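Side-chain contacts in ABC transporter (PDB 4G68), which probably binds xylan-derived oligosaccharides as the extracellular solute-binding component of an ABC transporter in a thermophilic bacterium: residues A88-A92 / N93-D97; D125-K128 / D129-P133; S368-P372 / L373-I377. All coordinates share one frame; numbering follows the deposited sequence.

Contact 1. Residues A88-A92 / N93-D97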
ATOM      1  N   ALA C  88      12.168   2.086 -15.938  1.00 30.26           N
ATOM      2  CA  ALA C  88      13.071   1.941 -17.089  1.00 32.75           C
ATOM      3  C   ALA C  88      12.361   2.215 -18.427  1.00 31.26           C
ATOM      4  O   ALA C  88      12.914   2.895 -19.309  1.00 30.68           O
ATOM      5  CB  ALA C  88      13.729   0.555 -17.111  1.00 32.69           C
ATOM      6  N   ALA C  89      11.134   1.709 -18.563  1.00 28.22           N
ATOM      7  CA  ALA C  89      10.310   1.979 -19.762  1.00 29.60           C
ATOM      8  C   ALA C  89       9.969   3.457 -19.973  1.00 29.41           C
ATOM      9  O   ALA C  89      10.080   3.958 -21.090  1.00 29.55           O
ATOM     10  CB  ALA C  89       9.054   1.108 -19.794  1.00 26.83           C
ATOM     11  N   ILE C  90       9.585   4.152 -18.899  1.00 28.60           N
ATOM     12  CA  ILE C  90       9.226   5.571 -18.994  1.00 28.87           C
ATOM     13  C   ILE C  90      10.451   6.384 -19.408  1.00 29.82           C
ATOM     14  O   ILE C  90      10.371   7.218 -20.320  1.00 31.15           O
ATOM     15  CB  ILE C  90       8.568   6.090 -17.708  1.00 26.42           C
ATOM     16  CG1 ILE C  90       7.174   5.464 -17.594  1.00 25.53           C
ATOM     17  CG2 ILE C  90       8.525   7.638 -17.675  1.00 26.09           C
ATOM     18  CD1 ILE C  90       6.528   5.635 -16.235  1.00 25.66           C
ATOM     19  N   ALA C  91      11.592   6.061 -18.818  1.00 29.66           N
ATOM     20  CA  ALA C  91      12.803   6.788 -19.120  1.00 33.03           C
ATOM     21  C   ALA C  91      13.252   6.528 -20.568  1.00 32.97           C
ATOM     22  O   ALA C  91      13.689   7.458 -21.251  1.00 33.92           O
ATOM     23  CB  ALA C  91      13.893   6.496 -18.089  1.00 28.84           C
ATOM     24  N   ALA C  92      13.070   5.292 -21.052  1.00 32.80           N
ATOM     25  CA  ALA C  92      13.452   4.926 -22.406  1.00 30.79           C
ATOM     26  C   ALA C  92      12.407   5.298 -23.482  1.00 32.82           C
ATOM     27  O   ALA C  92      12.583   4.984 -24.671  1.00 34.28           O
ATOM     28  CB  ALA C  92      13.787   3.429 -22.467  1.00 29.32           C
ATOM     29  N   ASN C  93      11.322   5.964 -23.080  1.00 34.27           N
ATOM     30  CA  ASN C  93      10.213   6.287 -23.983  1.00 34.43           C
ATOM     31  C   ASN C  93       9.538   5.058 -24.596  1.00 34.46           C
ATOM     32  O   ASN C  93       9.079   5.078 -25.745  1.00 29.80           O
ATOM     33  CB  ASN C  93      10.653   7.290 -25.059  1.00 33.25           C
ATOM     34  CG  ASN C  93      11.028   8.633 -24.462  1.00 34.32           C
ATOM     35  OD1 ASN C  93      12.094   9.193 -24.750  1.00 36.08           O
ATOM     36  ND2 ASN C  93      10.170   9.140 -23.591  1.00 35.08           N
ATOM     37  N   GLU C  94       9.479   3.981 -23.818  1.00 32.93           N
ATOM     38  CA  GLU C  94       8.969   2.702 -24.320  1.00 32.06           C
ATOM     39  C   GLU C  94       7.948   2.135 -23.353  1.00 30.91           C
ATOM     40  O   GLU C  94       7.782   0.900 -23.252  1.00 31.12           O
ATOM     41  CB  GLU C  94      10.105   1.709 -24.469  1.00 33.20           C
ATOM     42  CG  GLU C  94      11.318   2.314 -25.124  1.00 37.66           C
ATOM     43  CD  GLU C  94      12.364   1.298 -25.463  1.00 38.16           C
ATOM     44  OE1 GLU C  94      12.893   1.415 -26.581  1.00 44.87           O
ATOM     45  OE2 GLU C  94      12.646   0.389 -24.647  1.00 37.91           O
ATOM     46  N   ALA C  95       7.279   3.049 -22.643  1.00 28.40           N
ATOM     47  CA  ALA C  95       6.144   2.698 -21.780  1.00 25.61           C
ATOM     48  C   ALA C  95       4.898   2.285 -22.596  1.00 26.94           C
ATOM     49  O   ALA C  95       4.726   2.749 -23.744  1.00 28.35           O
ATOM     50  CB  ALA C  95       5.835   3.847 -20.844  1.00 25.05           C
ATOM     51  N   PRO C  96       4.013   1.444 -22.000  1.00 23.24           N
ATOM     52  CA  PRO C  96       2.777   1.009 -22.613  1.00 24.57           C
ATOM     53  C   PRO C  96       1.821   2.161 -22.711  1.00 23.59           C
ATOM     54  O   PRO C  96       2.070   3.204 -22.139  1.00 24.64           O
ATOM     55  CB  PRO C  96       2.217   0.012 -21.606  1.00 26.48           C
ATOM     56  CG  PRO C  96       2.640   0.585 -20.282  1.00 24.54           C
ATOM     57  CD  PRO C  96       4.054   1.071 -20.553  1.00 24.16           C
ATOM     58  N   ASP C  97       0.744   1.958 -23.459  1.00 24.24           N
ATOM     59  CA  ASP C  97      -0.312   2.959 -23.604  1.00 26.43           C
ATOM     60  C   ASP C  97      -0.874   3.288 -22.238  1.00 26.50           C
ATOM     61  O   ASP C  97      -1.012   4.475 -21.888  1.00 23.52           O
ATOM     62  CB  ASP C  97      -1.443   2.371 -24.473  1.00 26.15           C
ATOM     63  CG  ASP C  97      -1.017   2.134 -25.897  1.00 29.65           C
ATOM     64  OD1 ASP C  97      -0.727   3.149 -26.606  1.00 32.63           O
ATOM     65  OD2 ASP C  97      -0.928   0.943 -26.283  1.00 26.45           O
TER
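The methyl group of Ala-95 comes back against the last turn of helix 79-91 and meets it at two points. Ala-95 CB lies 3.9 Å from Ile-90 CG1 and 4.4 Å from Ala-89 CB, a loose apolar pairing between small surfaces. Ile-90 makes its share of it although its CB starts away from the loop: CG1 stands anti to the carbonyl carbon (chi1 -70°), on the side of the backbone N, and this brings the methylene rather than the CG2 branch against Ala-95. Ala-89 CB, for its part, lies over the backbone, 3.7 Å from Glu-94 O, and also packs on Trp-44 of strand 40-45.

On the exposed flank Glu-94 runs alongside Ala-92. Its CG comes nearest, resting 3.0 Å from Ala-92 O and 3.8 Å from Ala-92 CB. The chain is extended beyond CG, and the carboxylate end lies alongside the same methyl.

What turns these side chains against each other is a Schellman motif at the helix C-terminus. Asn-93, with positive phi (60°), is the first residue to leave helical geometry, and two backbone bonds reach back into the final turn. Glu-94 N gives a nearly straight bond of 2.8 Å to Ala-89 O. Asn-93 N reaches Ile-90 O at 3.2 Å, but from above the carbonyl plane, 68° out of it. Beyond the turn the chain is tied on by Asn-93 O to Asn-328 and by Pro-96 O to Ser-326.

The chemistry thus divides the work: backbone amides take up two carbonyls that the ending helix would otherwise leave without a helical donor, while methyl and methylene groups close the turn beside them and send the chain on towards strand 98-102.

Contact 2. Residues D125-K128 / D129-P133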
ATOM      1  N   ASP C 125     -16.514  15.050 -18.816  1.00 32.19           N
ATOM      2  CA  ASP C 125     -17.628  14.246 -19.291  1.00 32.62           C
ATOM      3  C   ASP C 125     -18.429  13.723 -18.140  1.00 33.65           C
ATOM      4  O   ASP C 125     -19.302  12.855 -18.370  1.00 33.39           O
ATOM      5  CB  ASP C 125     -17.123  13.070 -20.179  1.00 33.90           C
ATOM      6  CG  ASP C 125     -16.201  12.089 -19.429  1.00 36.98           C
ATOM      7  OD1 ASP C 125     -15.750  12.372 -18.300  1.00 32.29           O
ATOM      8  OD2 ASP C 125     -15.921  11.020 -19.978  1.00 40.00           O
ATOM      9  N   GLY C 126     -18.155  14.233 -16.922  1.00 26.12           N
ATOM     10  CA  GLY C 126     -18.814  13.694 -15.708  1.00 28.79           C
ATOM     11  C   GLY C 126     -18.133  12.488 -15.011  1.00 33.19           C
ATOM     12  O   GLY C 126     -18.634  11.991 -13.993  1.00 31.59           O
ATOM     13  N   THR C 127     -17.011  12.009 -15.550  1.00 33.01           N
ATOM     14  CA  THR C 127     -16.229  10.936 -14.908  1.00 32.58           C
ATOM     15  C   THR C 127     -15.948  11.246 -13.431  1.00 32.57           C
ATOM     16  O   THR C 127     -16.088  10.356 -12.601  1.00 33.87           O
ATOM     17  CB  THR C 127     -14.879  10.705 -15.625  1.00 33.41           C
ATOM     18  OG1 THR C 127     -15.090  10.176 -16.938  1.00 32.33           O
ATOM     19  CG2 THR C 127     -13.986   9.720 -14.845  1.00 33.16           C
ATOM     20  N   LYS C 128     -15.587  12.499 -13.087  1.00 29.30           N
ATOM     21  CA  LYS C 128     -15.196  12.772 -11.692  1.00 32.66           C
ATOM     22  C   LYS C 128     -16.254  12.320 -10.666  1.00 31.84           C
ATOM     23  O   LYS C 128     -15.940  11.819  -9.570  1.00 30.13           O
ATOM     24  CB  LYS C 128     -14.864  14.233 -11.497  1.00 33.89           C
ATOM     25  CG  LYS C 128     -13.600  14.678 -12.204  1.00 34.97           C
ATOM     26  CD  LYS C 128     -13.350  16.172 -11.966  1.00 34.10           C
ATOM     27  CE  LYS C 128     -12.001  16.580 -12.525  1.00 31.35           C
ATOM     28  NZ  LYS C 128     -11.601  17.997 -12.250  1.00 36.35           N
ATOM     29  N   ASP C 129     -17.504  12.494 -11.059  1.00 28.89           N
ATOM     30  CA  ASP C 129     -18.655  12.289 -10.194  1.00 30.98           C
ATOM     31  C   ASP C 129     -18.878  10.835  -9.902  1.00 27.43           C
ATOM     32  O   ASP C 129     -19.622  10.488  -8.992  1.00 27.91           O
ATOM     33  CB  ASP C 129     -19.888  12.907 -10.851  1.00 31.53           C
ATOM     34  CG  ASP C 129     -19.731  14.400 -11.020  1.00 40.95           C
ATOM     35  OD1 ASP C 129     -19.037  14.999 -10.142  1.00 36.91           O
ATOM     36  OD2 ASP C 129     -20.250  14.964 -12.035  1.00 48.04           O
ATOM     37  N   GLN C 130     -18.208   9.988 -10.662  1.00 26.87           N
ATOM     38  CA  GLN C 130     -18.312   8.549 -10.483  1.00 26.08           C
ATOM     39  C   GLN C 130     -17.288   8.030  -9.503  1.00 26.74           C
ATOM     40  O   GLN C 130     -17.304   6.824  -9.165  1.00 25.83           O
ATOM     41  CB  GLN C 130     -18.114   7.859 -11.833  1.00 27.31           C
ATOM     42  CG  GLN C 130     -19.159   8.251 -12.882  1.00 24.13           C
ATOM     43  CD  GLN C 130     -19.021   7.438 -14.114  1.00 25.82           C
ATOM     44  OE1 GLN C 130     -18.154   7.679 -14.928  1.00 34.92           O
ATOM     45  NE2 GLN C 130     -19.865   6.444 -14.265  1.00 31.36           N
ATOM     46  N   LEU C 131     -16.339   8.888  -9.119  1.00 22.87           N
ATOM     47  CA  LEU C 131     -15.387   8.516  -8.020  1.00 25.75           C
ATOM     48  C   LEU C 131     -15.739   9.173  -6.669  1.00 27.18           C
ATOM     49  O   LEU C 131     -16.408  10.210  -6.616  1.00 24.60           O
ATOM     50  CB  LEU C 131     -13.912   8.792  -8.378  1.00 23.42           C
ATOM     51  CG  LEU C 131     -13.349   7.945  -9.520  1.00 21.60           C
ATOM     52  CD1 LEU C 131     -13.583   8.664 -10.854  1.00 20.18           C
ATOM     53  CD2 LEU C 131     -11.862   7.848  -9.300  1.00 22.13           C
ATOM     54  N   LEU C 132     -15.283   8.562  -5.570  1.00 28.40           N
ATOM     55  CA  LEU C 132     -15.441   9.157  -4.240  1.00 27.55           C
ATOM     56  C   LEU C 132     -14.740  10.505  -4.196  1.00 29.67           C
ATOM     57  O   LEU C 132     -13.855  10.751  -5.023  1.00 30.03           O
ATOM     58  CB  LEU C 132     -14.827   8.256  -3.149  1.00 28.97           C
ATOM     59  CG  LEU C 132     -15.601   7.024  -2.717  1.00 33.28           C
ATOM     60  CD1 LEU C 132     -15.281   5.859  -3.579  1.00 31.22           C
ATOM     61  CD2 LEU C 132     -15.182   6.607  -1.308  1.00 35.91           C
ATOM     62  N   PRO C 133     -15.129  11.377  -3.229  1.00 27.88           N
ATOM     63  CA  PRO C 133     -14.613  12.754  -3.159  1.00 28.30           C
ATOM     64  C   PRO C 133     -13.130  12.742  -2.850  1.00 25.94           C
ATOM     65  O   PRO C 133     -12.670  11.843  -2.126  1.00 22.68           O
ATOM     66  CB  PRO C 133     -15.403  13.383  -1.986  1.00 27.08           C
ATOM     67  CG  PRO C 133     -16.566  12.498  -1.754  1.00 30.49           C
ATOM     68  CD  PRO C 133     -16.113  11.108  -2.150  1.00 29.89           C
TER
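Gly-126 and Asp-129 close the first of three overlapping i to i+3 turns, a run entered by an Asx turn at Asp-125, within the long loop between helix 108-112 and strand 140-141 of this solute-binding protein.

Backbone hydrogen bonds make the framework. Asp-129 N donates to Gly-126 O at 3.2 Å, Gln-130 N to Thr-127 O at 2.9 Å and Leu-131 N to Lys-128 O at 3.0 Å. Gly-126 has phi 88°, where a side chain's CB would press on the preceding carbonyl oxygen.

The apolar contact is between Thr-127 and Leu-131, which lie side by side and point the same way; CG2 of the threonine is 4.1 Å from Leu-131 CD1. Leu-131 then carries the packing further, onto Phe-136, Trp-360 and Pro-149.

Van der Waals contacts of carbons on a carbonyl oxygen form a third kind. Leu-131 CD1 rests 3.5 Å from Thr-127 O, and Gln-130 places its CB 3.3 Å from the same Thr-127 O, while its side chain also touches Trp-360.

Polar side-chain bonds hold the entry. Asp-125 OD2 forms a salt bridge with Lys-340, while OD1 takes two donors from Thr-127. The threonine can offer both groups because OG1 stands beside its own backbone N, anti to the carbonyl carbon (chi1 -67°). A valine in its place loses the OG1 bond and would probably leave the carboxylate of Asp-125 held less firmly on the OD1 side, with the backbone N-H as its one partner from this residue. Of the pair at OD1, Thr-127 OG1 lies 2.7 Å away on the syn side, whereas Thr-127 N approaches Asp-125 OD1 from above the carboxylate plane at 3.0 Å.

Contact 3. Residues S368-P372 / L373-I377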
ATOM      1  N   SER C 368     -23.560  -7.797  -0.125  1.00 33.50           N
ATOM      2  CA  SER C 368     -23.601  -9.124   0.465  1.00 33.49           C
ATOM      3  C   SER C 368     -22.519 -10.059  -0.143  1.00 33.91           C
ATOM      4  O   SER C 368     -22.263 -11.156   0.375  1.00 33.63           O
ATOM      5  CB  SER C 368     -24.994  -9.709   0.257  1.00 32.54           C
ATOM      6  OG  SER C 368     -25.127 -10.178  -1.073  1.00 32.25           O
ATOM      7  N   LYS C 369     -21.935  -9.623  -1.264  1.00 32.07           N
ATOM      8  CA  LYS C 369     -20.850 -10.320  -1.946  1.00 35.77           C
ATOM      9  C   LYS C 369     -19.456  -9.875  -1.445  1.00 34.28           C
ATOM     10  O   LYS C 369     -18.450 -10.545  -1.673  1.00 36.88           O
ATOM     11  CB  LYS C 369     -20.936 -10.059  -3.439  1.00 34.74           C
ATOM     12  CG  LYS C 369     -20.330 -11.141  -4.312  1.00 41.59           C
ATOM     13  CD  LYS C 369     -20.913 -11.037  -5.721  1.00 45.01           C
ATOM     14  CE  LYS C 369     -20.101 -11.787  -6.759  1.00 42.07           C
ATOM     15  NZ  LYS C 369     -18.745 -11.204  -6.882  1.00 38.17           N
ATOM     16  N   VAL C 370     -19.400  -8.757  -0.757  1.00 31.47           N
ATOM     17  CA  VAL C 370     -18.104  -8.247  -0.341  1.00 32.85           C
ATOM     18  C   VAL C 370     -17.632  -8.902   0.960  1.00 29.33           C
ATOM     19  O   VAL C 370     -18.462  -9.239   1.806  1.00 26.05           O
ATOM     20  CB  VAL C 370     -18.094  -6.714  -0.293  1.00 32.18           C
ATOM     21  CG1 VAL C 370     -18.761  -6.145  -1.530  1.00 31.67           C
ATOM     22  CG2 VAL C 370     -18.759  -6.180   0.935  1.00 34.98           C
ATOM     23  N   ASP C 371     -16.317  -9.112   1.092  1.00 28.95           N
ATOM     24  CA  ASP C 371     -15.827  -9.909   2.203  1.00 30.20           C
ATOM     25  C   ASP C 371     -15.922  -9.091   3.480  1.00 29.53           C
ATOM     26  O   ASP C 371     -15.643  -7.900   3.442  1.00 27.53           O
ATOM     27  CB  ASP C 371     -14.399 -10.411   1.956  1.00 32.69           C
ATOM     28  CG  ASP C 371     -13.948 -11.434   2.994  1.00 35.03           C
ATOM     29  OD1 ASP C 371     -13.998 -12.658   2.725  1.00 35.32           O
ATOM     30  OD2 ASP C 371     -13.556 -11.002   4.093  1.00 33.49           O
ATOM     31  N   PRO C 372     -16.314  -9.732   4.600  1.00 28.93           N
ATOM     32  CA  PRO C 372     -16.435  -9.008   5.852  1.00 30.05           C
ATOM     33  C   PRO C 372     -15.179  -8.269   6.259  1.00 26.04           C
ATOM     34  O   PRO C 372     -15.289  -7.194   6.831  1.00 24.40           O
ATOM     35  CB  PRO C 372     -16.779 -10.096   6.874  1.00 33.46           C
ATOM     36  CG  PRO C 372     -17.543 -11.102   6.079  1.00 32.69           C
ATOM     37  CD  PRO C 372     -16.926 -11.081   4.693  1.00 31.72           C
ATOM     38  N   LEU C 373     -14.008  -8.827   5.943  1.00 27.15           N
ATOM     39  CA  LEU C 373     -12.725  -8.227   6.259  1.00 20.27           C
ATOM     40  C   LEU C 373     -12.511  -6.902   5.503  1.00 21.38           C
ATOM     41  O   LEU C 373     -12.019  -5.911   6.073  1.00 21.08           O
ATOM     42  CB  LEU C 373     -11.572  -9.215   5.982  1.00 21.67           C
ATOM     43  CG  LEU C 373     -10.162  -8.809   6.425  1.00 22.94           C
ATOM     44  CD1 LEU C 373     -10.093  -8.661   7.946  1.00 21.84           C
ATOM     45  CD2 LEU C 373      -9.089  -9.829   5.953  1.00 23.42           C
ATOM     46  N   GLU C 374     -12.944  -6.859   4.252  1.00 21.15           N
ATOM     47  CA  GLU C 374     -12.970  -5.604   3.497  1.00 21.94           C
ATOM     48  C   GLU C 374     -13.802  -4.488   4.158  1.00 20.31           C
ATOM     49  O   GLU C 374     -13.384  -3.319   4.216  1.00 22.18           O
ATOM     50  CB  GLU C 374     -13.511  -5.872   2.086  1.00 18.85           C
ATOM     51  CG  GLU C 374     -13.584  -4.645   1.160  1.00 20.57           C
ATOM     52  CD  GLU C 374     -12.226  -4.146   0.598  1.00 23.81           C
ATOM     53  OE1 GLU C 374     -11.130  -4.557   1.063  1.00 24.30           O
ATOM     54  OE2 GLU C 374     -12.274  -3.262  -0.286  1.00 22.18           O
ATOM     55  N   ILE C 375     -15.029  -4.835   4.537  1.00 21.87           N
ATOM     56  CA  ILE C 375     -15.952  -3.950   5.246  1.00 22.13           C
ATOM     57  C   ILE C 375     -15.328  -3.502   6.578  1.00 22.33           C
ATOM     58  O   ILE C 375     -15.377  -2.299   6.997  1.00 22.85           O
ATOM     59  CB  ILE C 375     -17.257  -4.708   5.530  1.00 23.20           C
ATOM     60  CG1 ILE C 375     -17.944  -5.038   4.205  1.00 25.05           C
ATOM     61  CG2 ILE C 375     -18.223  -3.874   6.367  1.00 24.88           C
ATOM     62  CD1 ILE C 375     -19.031  -6.080   4.293  1.00 27.33           C
ATOM     63  N   GLN C 376     -14.714  -4.455   7.241  1.00 21.76           N
ATOM     64  CA  GLN C 376     -14.086  -4.176   8.544  1.00 22.76           C
ATOM     65  C   GLN C 376     -12.959  -3.123   8.448  1.00 21.76           C
ATOM     66  O   GLN C 376     -12.890  -2.181   9.274  1.00 17.42           O
ATOM     67  CB  GLN C 376     -13.645  -5.467   9.247  1.00 23.71           C
ATOM     68  CG  GLN C 376     -13.495  -5.236  10.759  1.00 27.08           C
ATOM     69  CD  GLN C 376     -13.034  -6.456  11.528  1.00 30.17           C
ATOM     70  OE1 GLN C 376     -13.526  -6.741  12.642  1.00 28.98           O
ATOM     71  NE2 GLN C 376     -12.121  -7.203  10.926  1.00 27.97           N
ATOM     72  N   ILE C 377     -12.098  -3.301   7.431  1.00 20.20           N
ATOM     73  CA  ILE C 377     -11.069  -2.347   7.113  1.00 18.97           C
ATOM     74  C   ILE C 377     -11.739  -0.986   6.971  1.00 20.64           C
ATOM     75  O   ILE C 377     -11.351  -0.058   7.660  1.00 24.91           O
ATOM     76  CB  ILE C 377     -10.192  -2.730   5.888  1.00 18.36           C
ATOM     77  CG1 ILE C 377      -9.287  -3.919   6.244  1.00 18.04           C
ATOM     78  CG2 ILE C 377      -9.300  -1.538   5.516  1.00 16.46           C
ATOM     79  CD1 ILE C 377      -8.576  -4.600   5.058  1.00 19.90           C
TER
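Leu-373 meets the carboxylate of Asp-371 through its backbone: Leu-373 N donates to Asp-371 OD2 at 2.9 Å, with an N-H...O angle of 157°. The acceptor oxygen is met on its anti side, and the N-H lies 20° out of the carboxylate plane. Asp-371 reaches round because its CG is anti to the backbone N (chi1 -170°), which carries the carboxylate forward alongside the leucine; OD2 also comes within 3.3 Å of Leu-373 CB. The rest of the leucine leads away, to Ile-297 and Ala-299 of strand 297-300.

Glu-374 comes next, its CB 3.2 Å from Asp-371 O. The chain then bends at chi2 and leaves the capping residues for Tyr-351, Leu-357 and Pro-358. Here the motif is plain: Asp-371 is the N-cap of helix 372-382, and Pro-372, which has no N-H to give, takes the first helical position, where none is needed.

Ile-375 faces back to the residues ahead of the helix. Its N makes a weak bond of 3.3 Å to Asp-371 O, the first i to i+4 bond here, while its side chain crosses that of Val-370 at about a right angle. The end methyl, Ile-375 CD1, lies only 3.4 Å from Val-370 CG2, tighter than usual van der Waals contact. Val-370 itself packs on Tyr-351 and Leu-352 of helix 332-353.

Gln-376 makes the next i to i+4 bond, a shorter one, its N lying 2.8 Å from Pro-372 O. Ile-377 N continues the pattern to Leu-373 O.

In the fold
Contacts 1 and 3 lie at the two kinds of helix end, contact 2 in a run of turns. Contact 1 finishes its helix with main-chain donors alone, contact 3 starts one with a carboxylate, and contact 2 joins successive turns with an aspartate at their entry. None is wholly core: each pairs buried apolar residues with more exposed ones. Contacts 1 and 3 lie on opposite sides of the chain's centre, their own centres about 37 Å apart, and pack on different strands, 40-45 and 297-300. Contacts 2 and 3 come nearer, about 10 Å between nearest atoms, and both reach helix 332-353, contact 2 through Lys-340, the charged partner of Asp-125, contact 3 through apolar packing.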